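Local atomic coordinates of long form salivary protein D7L1 (Aedes aegypti, PDB entry 3DYE), a protein that sequesters biogenic amines and leukotrienes of the vertebrate host in two separate pockets and so helps the female mosquito take a blood meal. Residues Y178-D183 with Y247-V252; L185-T190 with A240-W245. All blocks are in the same frame, centred on the assembly; numbering follows the deposited sequence.

How the contacts relate
Both contacts lie in the C-terminal odorant-binding-type domain, the one whose pocket takes biogenic amines, with their centres about 10 Å apart. Contact 2 is nested inside the loop of chain that contact 1 closes: 178-183 runs straight into helix 184-196, which carries 185-190, and 240-245 leads on along helix 243-252 to 247-252. Helix 243-252 therefore packs against helix 184-196 with its first turn and against the loop before that helix with its later turns, and both contacts border the amine pocket, touching different parts of the bound norepinephrine. They meet directly where Trp245 NE1 probably donates to Leu181 O, at 2.9 Å, and where Tyr248 CB packs on Thr190 CG2.

Contact 1: residues Y178-D183 with Y247-V252; sequences YTVLDD and YYKCLV. With LNR (L-norepinephrine), chain F.
Segment 178-183 is an irregular strip of chain passing along the last turns of helix 243-252, closest where the CA atoms of Val180 and Lys249 are 6.2 Å apart. Its first residue, Tyr178, has positive phi (60°) as the C-prime residue of a Schellman motif that ends helix 172-175. No direct hydrogen bond joins the two segments. Val180 fills the middle by splitting its methyls: CG1 rests on the CB and CG of Lys249, while CG2 sits 3.8 Å from Val252 CG1 and also touches Tyr248 CE2. With CG anti to its backbone N (chi1 177°), Tyr248 reaches out from the helix so that its OH comes 3.3 Å from Tyr178 CD1, the two side chains crossing at about a right angle. A water bridges that hydroxyl to Thr179 O, accepting from Tyr248 OH and donating to the carbonyl. A second water links Asp182 OD1 to Lys249 NZ, whose direct salt-bridge partner is Glu253. Both tyrosines border the amine pocket: norepinephrine OAD lies over one face of the Tyr178 ring, 3.3 Å from CE2, and Tyr248 OH is 3.0 Å from CAE of the catechol ring. Tyr178 OH bonds Asp265, a noradrenaline-binding residue on helix 257-271. That helix also packs Phe260 against Val252, while helix 184-196 places Phe186 and Thr190 against Tyr248.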
loop_
_atom_site.group_PDB
_atom_site.type_symbol
_atom_site.label_atom_id
_atom_site.label_comp_id
_atom_site.label_asym_id
_atom_site.label_seq_id
_atom_site.Cartn_x
_atom_site.Cartn_y
_atom_site.Cartn_z
ATOM N N TYR A 178 -16.680 9.729 -12.432
ATOM C CA TYR A 178 -15.479 9.960 -13.253
ATOM C C TYR A 178 -15.464 11.274 -14.037
ATOM O O TYR A 178 -14.837 11.371 -15.098
ATOM C CB TYR A 178 -15.190 8.756 -14.159
ATOM C CG TYR A 178 -14.786 7.536 -13.373
ATOM C CD1 TYR A 178 -13.456 7.331 -13.003
ATOM C CD2 TYR A 178 -15.736 6.598 -12.974
ATOM C CE1 TYR A 178 -13.074 6.222 -12.272
ATOM C CE2 TYR A 178 -15.367 5.479 -12.236
ATOM C CZ TYR A 178 -14.034 5.291 -11.896
ATOM O OH TYR A 178 -13.671 4.192 -11.158
ATOM N N THR A 179 -16.149 12.284 -13.509
ATOM C CA THR A 179 -16.030 13.635 -14.054
ATOM C C THR A 179 -14.683 14.213 -13.629
ATOM O O THR A 179 -14.358 14.236 -12.443
ATOM C CB THR A 179 -17.188 14.545 -13.582
ATOM O OG1 THR A 179 -18.427 13.985 -14.020
ATOM C CG2 THR A 179 -17.045 15.969 -14.142
ATOM N N VAL A 180 -13.895 14.663 -14.602
ATOM C CA VAL A 180 -12.572 15.206 -14.303
ATOM C C VAL A 180 -12.700 16.713 -14.126
ATOM O O VAL A 180 -12.956 17.435 -15.090
ATOM C CB VAL A 180 -11.543 14.866 -15.417
ATOM C CG1 VAL A 180 -10.174 15.523 -15.131
ATOM C CG2 VAL A 180 -11.411 13.360 -15.580
ATOM N N LEU A 181 -12.545 17.179 -12.889
ATOM C CA LEU A 181 -12.600 18.607 -12.615
ATOM C C LEU A 181 -11.220 19.220 -12.819
ATOM O O LEU A 181 -10.238 18.492 -13.016
ATOM C CB LEU A 181 -13.148 18.877 -11.211
ATOM C CG LEU A 181 -14.524 18.277 -10.892
ATOM C CD1 LEU A 181 -14.863 18.564 -9.437
ATOM C CD2 LEU A 181 -15.615 18.818 -11.829
ATOM N N ASP A 182 -11.158 20.551 -12.788
ATOM C CA ASP A 182 -9.965 21.295 -13.181
ATOM C C ASP A 182 -9.307 22.085 -12.061
ATOM O O ASP A 182 -8.247 22.674 -12.264
ATOM C CB ASP A 182 -10.330 22.304 -14.275
ATOM C CG ASP A 182 -10.181 21.736 -15.662
ATOM O OD1 ASP A 182 -9.799 20.554 -15.798
ATOM O OD2 ASP A 182 -10.450 22.484 -16.616
ATOM N N ASP A 183 -9.952 22.130 -10.899
ATOM C CA ASP A 183 -9.577 23.077 -9.859
ATOM C C ASP A 183 -8.496 22.501 -8.941
ATOM O O ASP A 183 -8.319 21.278 -8.872
ATOM C CB ASP A 183 -10.820 23.449 -9.050
ATOM C CG ASP A 183 -11.425 22.246 -8.356
ATOM O OD1 ASP A 183 -12.194 21.495 -8.983
ATOM O OD2 ASP A 183 -11.104 22.031 -7.177
ATOM N N TYR A 247 -2.293 11.970 -14.762
ATOM C CA TYR A 247 -2.477 10.571 -15.156
ATOM C C TYR A 247 -3.901 10.069 -14.979
ATOM O O TYR A 247 -4.377 9.257 -15.780
ATOM C CB TYR A 247 -1.501 9.656 -14.414
ATOM C CG TYR A 247 -0.104 9.821 -14.940
ATOM C CD1 TYR A 247 0.263 9.265 -16.170
ATOM C CD2 TYR A 247 0.841 10.557 -14.237
ATOM C CE1 TYR A 247 1.536 9.420 -16.673
ATOM C CE2 TYR A 247 2.130 10.715 -14.732
ATOM C CZ TYR A 247 2.470 10.144 -15.948
ATOM O OH TYR A 247 3.738 10.297 -16.451
ATOM N N TYR A 248 -4.572 10.545 -13.936
ATOM C CA TYR A 248 -5.983 10.230 -13.745
ATOM C C TYR A 248 -6.813 10.732 -14.935
ATOM O O TYR A 248 -7.573 9.972 -15.542
ATOM C CB TYR A 248 -6.497 10.837 -12.439
ATOM C CG TYR A 248 -7.974 10.606 -12.214
ATOM C CD1 TYR A 248 -8.443 9.378 -11.762
ATOM C CD2 TYR A 248 -8.903 11.623 -12.461
ATOM C CE1 TYR A 248 -9.804 9.163 -11.556
ATOM C CE2 TYR A 248 -10.266 11.418 -12.263
ATOM C CZ TYR A 248 -10.707 10.188 -11.813
ATOM O OH TYR A 248 -12.054 9.990 -11.617
ATOM N N LYS A 249 -6.645 12.011 -15.260
ATOM C CA LYS A 249 -7.352 12.648 -16.374
ATOM C C LYS A 249 -7.096 11.891 -17.676
ATOM O O LYS A 249 -8.028 11.582 -18.421
ATOM C CB LYS A 249 -6.900 14.105 -16.515
ATOM C CG LYS A 249 -7.480 14.845 -17.724
ATOM C CD LYS A 249 -7.068 16.310 -17.726
ATOM C CE LYS A 249 -7.443 17.007 -19.039
ATOM N NZ LYS A 249 -8.923 17.106 -19.294
ATOM N N CYS A 250 -5.821 11.600 -17.925
ATOM C CA CYS A 250 -5.364 10.989 -19.159
ATOM C C CYS A 250 -6.004 9.603 -19.317
ATOM O O CYS A 250 -6.554 9.292 -20.373
ATOM C CB CYS A 250 -3.833 10.930 -19.155
ATOM S SG CYS A 250 -3.023 10.654 -20.734
ATOM N N LEU A 251 -5.976 8.807 -18.248
ATOM C CA LEU A 251 -6.614 7.482 -18.224
ATOM C C LEU A 251 -8.131 7.542 -18.461
ATOM O O LEU A 251 -8.673 6.806 -19.298
ATOM C CB LEU A 251 -6.287 6.754 -16.911
ATOM C CG LEU A 251 -4.888 6.128 -16.823
ATOM C CD1 LEU A 251 -4.460 5.846 -15.386
ATOM C CD2 LEU A 251 -4.821 4.862 -17.661
ATOM N N VAL A 252 -8.808 8.440 -17.746
ATOM C CA VAL A 252 -10.259 8.613 -17.878
ATOM C C VAL A 252 -10.688 9.059 -19.279
ATOM O O VAL A 252 -11.765 8.692 -19.740
ATOM C CB VAL A 252 -10.803 9.586 -16.797
ATOM C CG1 VAL A 252 -12.269 9.964 -17.065
ATOM C CG2 VAL A 252 -10.651 8.956 -15.411
HETATM O OAC LNR F . -13.134 10.209 -5.265
HETATM C CAJ LNR F . -13.026 9.598 -6.475
HETATM C CAG LNR F . -13.823 8.500 -6.793
HETATM C CAI LNR F . -12.129 10.049 -7.424
HETATM O OAB LNR F . -11.323 11.121 -7.191
HETATM C CAE LNR F . -12.060 9.390 -8.645
HETATM C CAF LNR F . -12.817 8.375 -8.900
HETATM C CAK LNR F . -13.671 7.908 -8.048
HETATM C CAL LNR F . -14.477 6.732 -8.459
HETATM O OAD LNR F . -15.466 7.172 -9.387
HETATM C CAH LNR F . -15.145 6.028 -7.280
HETATM N NAA LNR F . -15.566 4.696 -7.677
HETATM O O HOH W 1 -13.618 12.058 -11.006
HETATM O O HOH W 2 -10.577 18.578 -17.304
#

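Contact 2: residues L185-T190 with A240-W245; sequences LFKEHT and AKEKSW. With LNR (L-norepinephrine), chain F.
Lys187 lays its aliphatic chain over one face of the Trp245 indole, CG 3.6 Å from Trp245 CG and CE almost centrally above the six-membered ring, only 7° off its normal. This is a CH-pi contact, and the ammonium group just beyond adds a cation-pi interaction with the same ring. Because the lysine is fully extended beyond CG, it crosses the indole and carries NZ past it to Glu242, where a salt bridge closes at 2.9 Å to OE2, although as a hydrogen bond it is weak. The Trp245 side chain is gripped at its rim as well: Phe186 CD2 comes 3.6 Å from Trp245 CD1, the ring planes perpendicular and neither ring over the other's face, and the indole N-H is spent on Leu181 O. Here helix 184-196 meets the start of helix 243-252 within the all-helical odorant-binding-protein fold, and the backbones come close enough for one water to join them, donating to Lys187 O and Lys241 O and accepting from Trp245 N. One turn further on, Thr190 sets its methyl CG2 3.7 Å from Trp245 CA. Its hydroxyl, anti to the carbonyl carbon (chi1 -60°), turns back to donate to Phe186 O, which also accepts from Thr190 N on the opposite face of its carbonyl plane; the same OG1 lies over one face of the Phe186 ring, offset toward its rim. Ser244 CB packs near Thr190 O, while Ser244 OG is hydrogen-bonded to Asp191. Toward the amine pocket, His189 presents its ring edge to the norepinephrine catechol, NE2 donating to OAC at 2.8 Å and more weakly, at a bent 121°, to OAB. Norepinephrine is also hydrogen-bonded to the carboxylates of Glu158 and Glu268 and to the backbone O of Arg176.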
loop_
_atom_site.group_PDB
_atom_site.type_symbol
_atom_site.label_atom_id
_atom_site.label_comp_id
_atom_site.label_asym_id
_atom_site.label_seq_id
_atom_site.Cartn_x
_atom_site.Cartn_y
_atom_site.Cartn_z
ATOM N N LEU A 185 -8.392 22.099 -5.724
ATOM C CA LEU A 185 -8.919 21.160 -4.732
ATOM C C LEU A 185 -9.033 19.751 -5.312
ATOM O O LEU A 185 -8.600 18.777 -4.692
ATOM C CB LEU A 185 -10.272 21.634 -4.186
ATOM C CG LEU A 185 -11.011 20.688 -3.232
ATOM C CD1 LEU A 185 -10.242 20.504 -1.936
ATOM C CD2 LEU A 185 -12.389 21.260 -2.959
ATOM N N PHE A 186 -9.587 19.649 -6.518
ATOM C CA PHE A 186 -9.706 18.345 -7.165
ATOM C C PHE A 186 -8.351 17.723 -7.475
ATOM O O PHE A 186 -8.184 16.512 -7.353
ATOM C CB PHE A 186 -10.547 18.408 -8.439
ATOM C CG PHE A 186 -10.781 17.057 -9.064
ATOM C CD1 PHE A 186 -11.620 16.134 -8.451
ATOM C CD2 PHE A 186 -10.160 16.709 -10.268
ATOM C CE1 PHE A 186 -11.844 14.872 -9.022
ATOM C CE2 PHE A 186 -10.377 15.464 -10.853
ATOM C CZ PHE A 186 -11.221 14.536 -10.228
ATOM N N LYS A 187 -7.383 18.550 -7.877
ATOM C CA LYS A 187 -6.039 18.043 -8.154
ATOM C C LYS A 187 -5.401 17.470 -6.883
ATOM O O LYS A 187 -4.734 16.436 -6.931
ATOM C CB LYS A 187 -5.162 19.135 -8.785
ATOM C CG LYS A 187 -5.599 19.525 -10.214
ATOM C CD LYS A 187 -4.726 20.616 -10.835
ATOM C CE LYS A 187 -5.256 21.011 -12.216
ATOM N NZ LYS A 187 -4.445 22.093 -12.866
ATOM N N GLU A 188 -5.636 18.136 -5.753
ATOM C CA GLU A 188 -5.160 17.677 -4.445
ATOM C C GLU A 188 -5.825 16.376 -4.048
ATOM O O GLU A 188 -5.166 15.459 -3.568
ATOM C CB GLU A 188 -5.439 18.727 -3.368
ATOM C CG GLU A 188 -4.651 20.023 -3.529
ATOM C CD GLU A 188 -4.731 20.913 -2.299
ATOM O OE1 GLU A 188 -4.717 20.366 -1.175
ATOM O OE2 GLU A 188 -4.795 22.156 -2.456
ATOM N N HIS A 189 -7.139 16.313 -4.238
ATOM C CA HIS A 189 -7.907 15.111 -3.950
ATOM C C HIS A 189 -7.408 13.929 -4.790
ATOM O O HIS A 189 -7.201 12.832 -4.278
ATOM C CB HIS A 189 -9.394 15.364 -4.205
ATOM C CG HIS A 189 -10.219 14.114 -4.233
ATOM N ND1 HIS A 189 -10.542 13.409 -3.092
ATOM C CD2 HIS A 189 -10.767 13.431 -5.265
ATOM C CE1 HIS A 189 -11.258 12.351 -3.420
ATOM N NE2 HIS A 189 -11.405 12.337 -4.733
ATOM N N THR A 190 -7.211 14.168 -6.082
ATOM C CA THR A 190 -6.768 13.122 -6.991
ATOM C C THR A 190 -5.353 12.656 -6.636
ATOM O O THR A 190 -5.035 11.471 -6.758
ATOM C CB THR A 190 -6.902 13.577 -8.460
ATOM O OG1 THR A 190 -8.280 13.878 -8.718
ATOM C CG2 THR A 190 -6.460 12.483 -9.407
ATOM N N ALA A 240 4.917 19.264 -9.971
ATOM C CA ALA A 240 4.801 17.986 -9.261
ATOM C C ALA A 240 3.411 17.775 -8.663
ATOM O O ALA A 240 2.909 16.648 -8.632
ATOM C CB ALA A 240 5.864 17.889 -8.175
ATOM N N LYS A 241 2.798 18.868 -8.201
ATOM C CA LYS A 241 1.453 18.847 -7.618
ATOM C C LYS A 241 0.395 18.288 -8.567
ATOM O O LYS A 241 -0.599 17.713 -8.119
ATOM C CB LYS A 241 1.036 20.258 -7.199
ATOM C CG LYS A 241 1.563 20.713 -5.848
ATOM C CD LYS A 241 1.095 22.134 -5.527
ATOM C CE LYS A 241 1.826 23.182 -6.374
ATOM N NZ LYS A 241 1.501 24.590 -5.985
ATOM N N GLU A 242 0.629 18.457 -9.868
ATOM C CA GLU A 242 -0.357 18.147 -10.911
ATOM C C GLU A 242 -0.217 16.736 -11.490
ATOM O O GLU A 242 -1.079 16.288 -12.250
ATOM C CB GLU A 242 -0.236 19.179 -12.034
ATOM C CG GLU A 242 -1.498 19.397 -12.852
ATOM C CD GLU A 242 -1.587 20.807 -13.407
ATOM O OE1 GLU A 242 -1.705 20.954 -14.641
ATOM O OE2 GLU A 242 -1.530 21.766 -12.604
ATOM N N LYS A 243 0.859 16.036 -11.126
ATOM C CA LYS A 243 1.193 14.771 -11.776
ATOM C C LYS A 243 0.116 13.697 -11.625
ATOM O O LYS A 243 -0.263 13.067 -12.612
ATOM C CB LYS A 243 2.552 14.236 -11.317
ATOM C CG LYS A 243 3.185 13.325 -12.365
ATOM C CD LYS A 243 4.466 12.674 -11.900
ATOM C CE LYS A 243 5.653 13.618 -11.999
ATOM N NZ LYS A 243 6.924 12.869 -11.754
ATOM N N SER A 244 -0.377 13.504 -10.401
ATOM C CA SER A 244 -1.410 12.497 -10.136
ATOM C C SER A 244 -2.667 12.794 -10.938
ATOM O O SER A 244 -3.221 11.912 -11.592
ATOM C CB SER A 244 -1.751 12.431 -8.645
ATOM O OG SER A 244 -0.713 11.828 -7.887
ATOM N N TRP A 245 -3.114 14.043 -10.873
ATOM C CA TRP A 245 -4.269 14.490 -11.649
ATOM C C TRP A 245 -4.050 14.274 -13.147
ATOM O O TRP A 245 -4.948 13.797 -13.836
ATOM C CB TRP A 245 -4.596 15.949 -11.328
ATOM C CG TRP A 245 -5.687 16.545 -12.163
ATOM C CD1 TRP A 245 -7.034 16.417 -11.976
ATOM C CD2 TRP A 245 -5.518 17.378 -13.313
ATOM N NE1 TRP A 245 -7.715 17.119 -12.939
ATOM C CE2 TRP A 245 -6.809 17.720 -13.774
ATOM C CE3 TRP A 245 -4.399 17.874 -13.998
ATOM C CZ2 TRP A 245 -7.015 18.536 -14.892
ATOM C CZ3 TRP A 245 -4.605 18.687 -15.117
ATOM C CH2 TRP A 245 -5.906 19.007 -15.548
HETATM O OAC LNR F . -13.134 10.209 -5.265
HETATM C CAJ LNR F . -13.026 9.598 -6.475
HETATM C CAG LNR F . -13.823 8.500 -6.793
HETATM C CAI LNR F . -12.129 10.049 -7.424
HETATM O OAB LNR F . -11.323 11.121 -7.191
HETATM C CAE LNR F . -12.060 9.390 -8.645
HETATM C CAF LNR F . -12.817 8.375 -8.900
HETATM C CAK LNR F . -13.671 7.908 -8.048
HETATM C CAL LNR F . -14.477 6.732 -8.459
HETATM O OAD LNR F . -15.466 7.172 -9.387
HETATM C CAH LNR F . -15.145 6.028 -7.280
HETATM N NAA LNR F . -15.566 4.696 -7.677
HETATM O O HOH W 3 -2.459 15.869 -8.700
#